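Local coordinates for malonate decarboxylase acyl carrier protein (Pseudomonas fluorescens, PDB 5VIT) that probably carries acetyl and malonyl groups as thioesters on a phosphoribosyl-dephospho-CoA prosthetic group, as the acyl carrier subunit of malonate decarboxylase, at residues Ser53-Leu58 and Ile75-Ala80; Ala18-Val23 and Arg86-Gln91; Leu40-Gln45 and His57-Leu62. All blocks are in the same frame, centred on the assembly; numbering follows the deposited sequence.

Contact 1 (Ser53-Leu58 and Ile75-Ala80)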
# COMPACT_ATOMS: atom_id res chain seq x y z
N SER B 53 8.55 0.50 24.91
CA SER B 53 9.11 1.07 23.69
C SER B 53 8.27 0.66 22.47
O SER B 53 8.22 1.37 21.47
CB SER B 53 10.56 0.65 23.51
OG SER B 53 10.63 -0.76 23.46
N ARG B 54 7.61 -0.48 22.59
CA ARG B 54 6.62 -0.90 21.62
C ARG B 54 5.48 0.14 21.53
O ARG B 54 5.16 0.62 20.44
CB ARG B 54 6.07 -2.29 21.98
CG ARG B 54 4.95 -2.77 21.10
CD ARG B 54 4.31 -4.05 21.67
NE ARG B 54 4.95 -5.28 21.19
CZ ARG B 54 5.89 -5.96 21.85
NH1 ARG B 54 6.30 -5.55 23.05
NH2 ARG B 54 6.40 -7.07 21.32
N TRP B 55 4.91 0.52 22.67
CA TRP B 55 3.83 1.51 22.70
C TRP B 55 4.33 2.86 22.17
O TRP B 55 3.60 3.58 21.48
CB TRP B 55 3.26 1.65 24.11
CG TRP B 55 2.35 0.50 24.53
CD1 TRP B 55 2.71 -0.61 25.24
CD2 TRP B 55 0.95 0.35 24.24
NE1 TRP B 55 1.62 -1.43 25.42
CE2 TRP B 55 0.53 -0.87 24.81
CE3 TRP B 55 0.01 1.12 23.55
CZ2 TRP B 55 -0.78 -1.33 24.72
CZ3 TRP B 55 -1.29 0.67 23.46
CH2 TRP B 55 -1.67 -0.54 24.04
N GLN B 56 5.57 3.20 22.50
CA GLN B 56 6.19 4.43 22.01
C GLN B 56 6.24 4.47 20.47
O GLN B 56 5.86 5.47 19.83
CB GLN B 56 7.61 4.57 22.59
CG GLN B 56 8.32 5.84 22.19
CD GLN B 56 7.59 7.08 22.65
OE1 GLN B 56 7.08 7.14 23.78
NE2 GLN B 56 7.51 8.08 21.78
N HIS B 57 6.71 3.38 19.89
CA HIS B 57 6.78 3.28 18.44
C HIS B 57 5.42 3.41 17.79
O HIS B 57 5.26 4.13 16.81
CB HIS B 57 7.43 1.97 18.02
CG HIS B 57 8.89 1.91 18.32
ND1 HIS B 57 9.48 0.83 18.94
CD2 HIS B 57 9.88 2.80 18.08
CE1 HIS B 57 10.78 1.05 19.07
NE2 HIS B 57 11.04 2.24 18.55
N LEU B 58 4.44 2.71 18.36
CA LEU B 58 3.08 2.68 17.85
C LEU B 58 2.50 4.10 17.73
O LEU B 58 2.04 4.52 16.65
CB LEU B 58 2.22 1.81 18.78
CG LEU B 58 0.88 1.26 18.32
CD1 LEU B 58 0.94 0.93 16.86
CD2 LEU B 58 0.56 -0.01 19.08
N ILE B 75 -6.00 4.11 28.20
CA ILE B 75 -6.01 2.81 27.56
C ILE B 75 -5.91 1.71 28.60
O ILE B 75 -5.09 1.80 29.52
CB ILE B 75 -4.85 2.68 26.55
CG1 ILE B 75 -5.10 3.58 25.34
CG2 ILE B 75 -4.66 1.23 26.12
CD1 ILE B 75 -3.93 3.67 24.41
N HIS B 76 -6.77 0.70 28.48
CA HIS B 76 -6.68 -0.50 29.31
C HIS B 76 -6.53 -1.67 28.39
O HIS B 76 -7.50 -2.08 27.73
CB HIS B 76 -7.91 -0.65 30.22
CG HIS B 76 -8.15 0.53 31.12
ND1 HIS B 76 -9.34 1.23 31.13
CD2 HIS B 76 -7.35 1.14 32.03
CE1 HIS B 76 -9.26 2.21 32.01
NE2 HIS B 76 -8.06 2.19 32.56
N ASP B 77 -5.32 -2.20 28.33
CA ASP B 77 -4.97 -3.27 27.41
C ASP B 77 -4.71 -4.62 28.08
O ASP B 77 -3.94 -4.72 29.03
CB ASP B 77 -3.74 -2.89 26.58
CG ASP B 77 -3.18 -4.06 25.83
OD1 ASP B 77 -3.73 -4.37 24.76
OD2 ASP B 77 -2.22 -4.70 26.31
N PHE B 78 -5.34 -5.66 27.54
CA PHE B 78 -5.16 -7.03 27.99
C PHE B 78 -4.47 -7.82 26.86
O PHE B 78 -4.97 -8.85 26.39
CB PHE B 78 -6.53 -7.65 28.37
CG PHE B 78 -6.46 -8.93 29.15
CD1 PHE B 78 -5.25 -9.55 29.45
CD2 PHE B 78 -7.65 -9.54 29.60
CE1 PHE B 78 -5.21 -10.74 30.18
CE2 PHE B 78 -7.62 -10.73 30.31
CZ PHE B 78 -6.40 -11.33 30.61
N GLY B 79 -3.32 -7.33 26.41
CA GLY B 79 -2.50 -8.07 25.47
C GLY B 79 -2.91 -8.07 24.00
O GLY B 79 -2.67 -9.04 23.28
N ALA B 80 -3.54 -6.99 23.55
CA ALA B 80 -3.86 -6.84 22.15
C ALA B 80 -2.57 -6.79 21.31
O ALA B 80 -1.55 -6.31 21.79
CB ALA B 80 -4.69 -5.59 21.93
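Trp-55 reaches from helix 52-62 to Ile-75 and Asp-77 on strand 71-78, and it is the only helix residue here that touches the strand segment. Its CB starts toward the strand, and chi1 of -76° sets CG beside the backbone N and points the indole at the strand; the CA atoms of Trp-55 and Ile-75 are 11.1 Å apart. The five-membered part of the ring stays short of the strand, and the far benzo carbons do the touching. At one corner Trp-55 CZ3 lies 4.1 Å from Ile-75 CD1. The end carbon, Trp-55 CH2, meets Ile-75 CG2 at 4.0 Å, approached obliquely, and also lies 4.0 Å from Asp-77 CB. Trp-55 CZ2 comes nearest, 3.8 Å from Asp-77 CG, which sits in the plane of the ring at its edge, with ring and carboxylate planes 74° apart. The two segments belong to a beta-alpha-beta unit in which helix 52-62 links parallel neighbours 39-46 and 71-78. Val-44 and Thr-46 of the first strand and Val-85 of helix 82-96 also touch the indole, consistent with its buried place between sheet and helices. Beyond the ring edge, the Asp-77 carboxylate folds back on the turn that follows it. Asp-77 OD1 accepts from the backbone N of Ala-80 at 2.9 Å on its syn side, an Asx motif. Asp-77 OD2 accepts from the N of Gly-79, also at 2.9 Å but from above the carboxylate plane, forming an Asx turn, and is hydrogen-bonded to Thr-46 OG1 as well. An alanine here would remove both oxygens and is likely to leave the Gly-79 and Ala-80 amides and the Thr-46 hydroxyl without these partners. Gly-79 itself turns with a positive phi of 79°, which favours glycine.

Contact 2 (Ala18-Val23 and Arg86-Gln91)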
# COMPACT_ATOMS: atom_id res chain seq x y z
N ALA B 18 -15.22 9.62 23.46
CA ALA B 18 -15.50 8.30 22.90
C ALA B 18 -14.93 7.16 23.73
O ALA B 18 -13.88 7.28 24.36
CB ALA B 18 -14.99 8.20 21.45
N LEU B 19 -15.63 6.04 23.72
CA LEU B 19 -15.12 4.82 24.30
C LEU B 19 -15.16 3.72 23.24
O LEU B 19 -16.21 3.45 22.65
CB LEU B 19 -15.94 4.40 25.52
CG LEU B 19 -15.63 2.93 25.82
CD1 LEU B 19 -14.57 2.76 26.91
CD2 LEU B 19 -16.89 2.16 26.12
N VAL B 20 -14.03 3.06 23.02
CA VAL B 20 -13.99 1.98 22.04
C VAL B 20 -13.36 0.76 22.69
O VAL B 20 -12.46 0.89 23.51
CB VAL B 20 -13.20 2.39 20.77
CG1 VAL B 20 -12.91 1.19 19.90
CG2 VAL B 20 -14.00 3.40 19.97
N GLY B 21 -13.85 -0.42 22.36
CA GLY B 21 -13.18 -1.64 22.77
C GLY B 21 -13.65 -2.20 24.09
O GLY B 21 -14.69 -1.83 24.63
N CYS B 22 -12.84 -3.11 24.61
CA CYS B 22 -13.23 -3.90 25.75
C CYS B 22 -11.97 -4.55 26.33
O CYS B 22 -11.03 -4.84 25.60
CB CYS B 22 -14.26 -4.94 25.31
SG CYS B 22 -14.67 -6.13 26.49
N VAL B 23 -11.93 -4.76 27.65
CA VAL B 23 -10.74 -5.35 28.24
C VAL B 23 -10.89 -6.88 28.26
O VAL B 23 -10.78 -7.52 29.29
CB VAL B 23 -10.48 -4.80 29.66
CG1 VAL B 23 -9.08 -5.17 30.12
CG2 VAL B 23 -10.60 -3.28 29.65
N ARG B 86 -3.58 -0.39 17.11
CA ARG B 86 -3.64 0.66 16.11
C ARG B 86 -5.06 0.86 15.56
O ARG B 86 -5.56 1.98 15.50
CB ARG B 86 -2.68 0.38 14.95
CG ARG B 86 -2.85 1.40 13.85
CD ARG B 86 -1.84 1.27 12.73
NE ARG B 86 -2.19 2.22 11.68
CZ ARG B 86 -1.63 2.28 10.48
NH1 ARG B 86 -0.67 1.42 10.15
NH2 ARG B 86 -2.03 3.19 9.62
N LEU B 87 -5.71 -0.25 15.18
CA LEU B 87 -7.06 -0.19 14.61
C LEU B 87 -8.08 0.45 15.56
O LEU B 87 -8.88 1.29 15.15
CB LEU B 87 -7.51 -1.60 14.23
CG LEU B 87 -8.71 -1.70 13.29
CD1 LEU B 87 -8.44 -0.93 11.99
CD2 LEU B 87 -9.02 -3.16 13.00
N ARG B 88 -8.03 0.07 16.83
CA ARG B 88 -8.92 0.66 17.84
C ARG B 88 -8.68 2.13 18.12
O ARG B 88 -9.63 2.89 18.32
CB ARG B 88 -8.80 -0.11 19.14
CG ARG B 88 -9.59 -1.36 19.06
CD ARG B 88 -9.98 -1.79 20.41
NE ARG B 88 -11.33 -2.29 20.43
CZ ARG B 88 -11.71 -3.46 19.93
NH1 ARG B 88 -10.82 -4.24 19.33
NH2 ARG B 88 -12.99 -3.83 20.04
N LEU B 89 -7.41 2.52 18.14
CA LEU B 89 -7.05 3.90 18.35
C LEU B 89 -7.60 4.73 17.20
O LEU B 89 -8.09 5.84 17.41
CB LEU B 89 -5.54 4.06 18.47
CG LEU B 89 -5.00 3.86 19.88
CD1 LEU B 89 -3.51 3.60 19.88
CD2 LEU B 89 -5.33 5.10 20.68
N GLU B 90 -7.54 4.18 15.99
CA GLU B 90 -8.06 4.88 14.82
C GLU B 90 -9.59 4.94 14.89
O GLU B 90 -10.18 5.98 14.57
CB GLU B 90 -7.56 4.23 13.52
CG GLU B 90 -6.08 4.55 13.20
CD GLU B 90 -5.42 3.61 12.18
OE1 GLU B 90 -5.79 2.42 12.12
OE2 GLU B 90 -4.50 4.07 11.45
N GLN B 91 -10.23 3.86 15.35
CA GLN B 91 -11.67 3.86 15.60
C GLN B 91 -12.09 4.94 16.62
O GLN B 91 -13.11 5.63 16.45
CB GLN B 91 -12.14 2.50 16.12
CG GLN B 91 -11.96 1.33 15.16
CD GLN B 91 -12.41 -0.00 15.77
OE1 GLN B 91 -12.64 -0.11 16.99
NE2 GLN B 91 -12.51 -1.03 14.92
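Val-20 and Gly-21 lie against Arg-88 and Gln-91 in a partly buried van der Waals contact, where strand 18-21, outermost within this chain, meets helix 82-96. No hydrogen bond crosses between the segments. The strand and helix axes run nearly antiparallel, at 155°, and approach to 8.2 Å. Val-20 directs its side chain toward the helix, and Val-20 CG1 stops 3.2 Å from Gln-91 OE1, a tight approach of a methyl to an amide oxygen. The same methyl, Val-20 CG1, lies 3.9 Å from Arg-88 NE, so both polar groups approach it. In the five-stranded mixed sheet, strand 18-21 pairs antiparallel with 27-34, and helix 82-96 also packs beside helix 52-62 through Leu-89. Beyond the valine, the Arg-88 guanidinium passes Gly-21 edge-on, with Arg-88 NE 3.1 Å from Gly-21 CA. That nitrogen lies where a CB on Gly-21 would point, and the backbone angles of this residue (phi 91°, psi -165°) independently call for glycine. The Arg-88 chain bends at chi3 on its way to Asp-27, with which its NH1 forms a salt bridge. On another side of the helix Arg-86 grips Glu-90 OE2 side-on, with Arg-86 NE at 3.0 Å and NH2 at 3.2 Å, while its NH1 forms a salt bridge with Glu-466 of the MdcA chain.

Contact 3 (Leu40-Gln45 and His57-Leu62); sequences LSIQVQ and HLFERL
Phe-59 and Ile-42 come at each other from opposite directions, the ring from helix 52-62 and the branched chain from strand 39-46. These are the first strand and the connecting helix of a beta-alpha-beta unit that strand 71-78 completes. Both side chains leave the backbone toward the other segment, and the nearest CA pair, Ile-42 and Phe-59, is still 9.5 Å apart, so the contact is made by side chains alone. The two arms of Ile-42 are used differently. Its CG1 lies beside the backbone N (chi1 -58°), and the extended chain carries Ile-42 CD1 over the ring face, where it stands 3.8 Å from the centroid of Phe-59 and just 6° off the normal, a CH-pi contact. The other branch, Ile-42 CG2, reaches the outer end of the ring at 3.7 Å from Phe-59 CZ. Val-44, two residues along and on the same side of the strand, addresses the ring near its plane rather than its face. The phenyl is thus met on a face and near an edge by alternate residues of the strand. Phe-6 of strand 2-9 adds an edge-to-face ring contact, and Leu-89 of helix 82-96 also touches Phe-59, so the ring lies in the hydrophobic layer between sheet and helices. At the far end of the ring, Val-44 CG2 abuts Phe-59 CZ at 4.1 Å.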
# COMPACT_ATOMS: atom_id res chain seq x y z
N LEU B 40 -1.24 16.09 23.94
CA LEU B 40 -1.98 14.84 23.96
C LEU B 40 -1.38 13.95 25.02
O LEU B 40 -0.22 13.54 24.90
CB LEU B 40 -1.92 14.15 22.61
CG LEU B 40 -2.55 12.76 22.52
CD1 LEU B 40 -4.06 12.84 22.41
CD2 LEU B 40 -1.98 12.02 21.33
N SER B 41 -2.16 13.68 26.07
CA SER B 41 -1.69 12.86 27.19
C SER B 41 -2.28 11.47 27.13
O SER B 41 -3.49 11.32 27.08
CB SER B 41 -2.04 13.51 28.54
OG SER B 41 -1.28 14.68 28.76
N ILE B 42 -1.42 10.45 27.15
CA ILE B 42 -1.88 9.07 27.04
C ILE B 42 -1.39 8.26 28.22
O ILE B 42 -0.20 8.24 28.55
CB ILE B 42 -1.39 8.41 25.74
CG1 ILE B 42 -1.86 9.19 24.51
CG2 ILE B 42 -1.84 6.95 25.70
CD1 ILE B 42 -1.18 8.78 23.21
N GLN B 43 -2.34 7.60 28.87
CA GLN B 43 -2.06 6.65 29.94
C GLN B 43 -2.36 5.25 29.44
O GLN B 43 -3.44 5.01 28.89
CB GLN B 43 -2.90 6.98 31.16
CG GLN B 43 -2.54 6.20 32.39
CD GLN B 43 -1.58 6.96 33.26
OE1 GLN B 43 -0.96 7.95 32.83
NE2 GLN B 43 -1.47 6.53 34.52
N VAL B 44 -1.41 4.33 29.60
CA VAL B 44 -1.62 2.94 29.20
C VAL B 44 -1.45 2.02 30.39
O VAL B 44 -0.44 2.07 31.10
CB VAL B 44 -0.62 2.47 28.09
CG1 VAL B 44 -0.80 0.98 27.80
CG2 VAL B 44 -0.79 3.28 26.81
N GLN B 45 -2.45 1.17 30.61
CA GLN B 45 -2.32 0.07 31.55
C GLN B 45 -2.39 -1.20 30.73
O GLN B 45 -3.37 -1.42 30.00
CB GLN B 45 -3.41 0.11 32.60
CG GLN B 45 -2.89 0.20 33.99
CD GLN B 45 -3.96 0.61 34.98
OE1 GLN B 45 -5.12 0.83 34.61
NE2 GLN B 45 -3.58 0.71 36.25
N HIS B 57 6.71 3.38 19.89
CA HIS B 57 6.78 3.28 18.44
C HIS B 57 5.42 3.41 17.79
O HIS B 57 5.26 4.13 16.81
CB HIS B 57 7.43 1.97 18.02
CG HIS B 57 8.89 1.91 18.32
ND1 HIS B 57 9.48 0.83 18.94
CD2 HIS B 57 9.88 2.80 18.08
CE1 HIS B 57 10.78 1.05 19.07
NE2 HIS B 57 11.04 2.24 18.55
N LEU B 58 4.44 2.71 18.36
CA LEU B 58 3.08 2.68 17.85
C LEU B 58 2.50 4.10 17.73
O LEU B 58 2.04 4.52 16.65
CB LEU B 58 2.22 1.81 18.78
CG LEU B 58 0.88 1.26 18.32
CD1 LEU B 58 0.94 0.93 16.86
CD2 LEU B 58 0.56 -0.01 19.08
N PHE B 59 2.58 4.85 18.83
CA PHE B 59 2.11 6.24 18.86
C PHE B 59 2.93 7.16 17.95
O PHE B 59 2.39 8.08 17.33
CB PHE B 59 2.17 6.78 20.29
CG PHE B 59 1.24 6.07 21.24
CD1 PHE B 59 1.65 5.75 22.52
CD2 PHE B 59 -0.06 5.77 20.87
CE1 PHE B 59 0.80 5.12 23.40
CE2 PHE B 59 -0.91 5.13 21.75
CZ PHE B 59 -0.48 4.81 23.02
N GLU B 60 4.23 6.93 17.89
CA GLU B 60 5.09 7.73 17.05
C GLU B 60 4.61 7.68 15.60
O GLU B 60 4.53 8.70 14.94
CB GLU B 60 6.53 7.26 17.14
CG GLU B 60 7.28 7.82 18.32
CD GLU B 60 8.64 7.17 18.49
OE1 GLU B 60 9.00 6.30 17.66
OE2 GLU B 60 9.33 7.52 19.47
N ARG B 61 4.28 6.47 15.13
CA ARG B 61 3.84 6.26 13.76
C ARG B 61 2.47 6.80 13.53
O ARG B 61 2.17 7.38 12.48
CB ARG B 61 3.85 4.78 13.43
CG ARG B 61 5.22 4.22 13.46
CD ARG B 61 5.24 2.98 12.69
NE ARG B 61 6.59 2.46 12.59
CZ ARG B 61 6.91 1.43 11.83
NH1 ARG B 61 5.95 0.86 11.11
NH2 ARG B 61 8.16 0.99 11.79
N LEU B 62 1.61 6.60 14.52
CA LEU B 62 0.26 7.10 14.45
C LEU B 62 0.25 8.63 14.28
O LEU B 62 -0.54 9.18 13.50
CB LEU B 62 -0.49 6.65 15.70
CG LEU B 62 -2.00 6.75 15.72
CD1 LEU B 62 -2.61 5.91 14.60
CD2 LEU B 62 -2.50 6.34 17.10

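How the contacts relate
Contacts 1 and 3 are buried and belong to one beta-alpha-beta unit: both start from helix 52-62, and their strands 71-78 and 39-46 are hydrogen-bonded neighbours, with Asp-77 N 2.7 Å from Gln-45 O, a probable hydrogen bond. Each inserts one aromatic ring toward the sheet, but contact 3 is wholly apolar whereas contact 1 ends at a carboxylate that forms an Asx turn. Contact 2 is partly buried, at an outermost strand of the sheet within this chain, and uses helix 82-96; polar side chains there press on a valine and a glycine. Leu-89 of helix 82-96 connects the three contacts: Leu-89 CD1 lies 3.5 Å from Phe-59 CE2, and Leu-89 CD2 lies 4.2 Å from Ile-75 CD1.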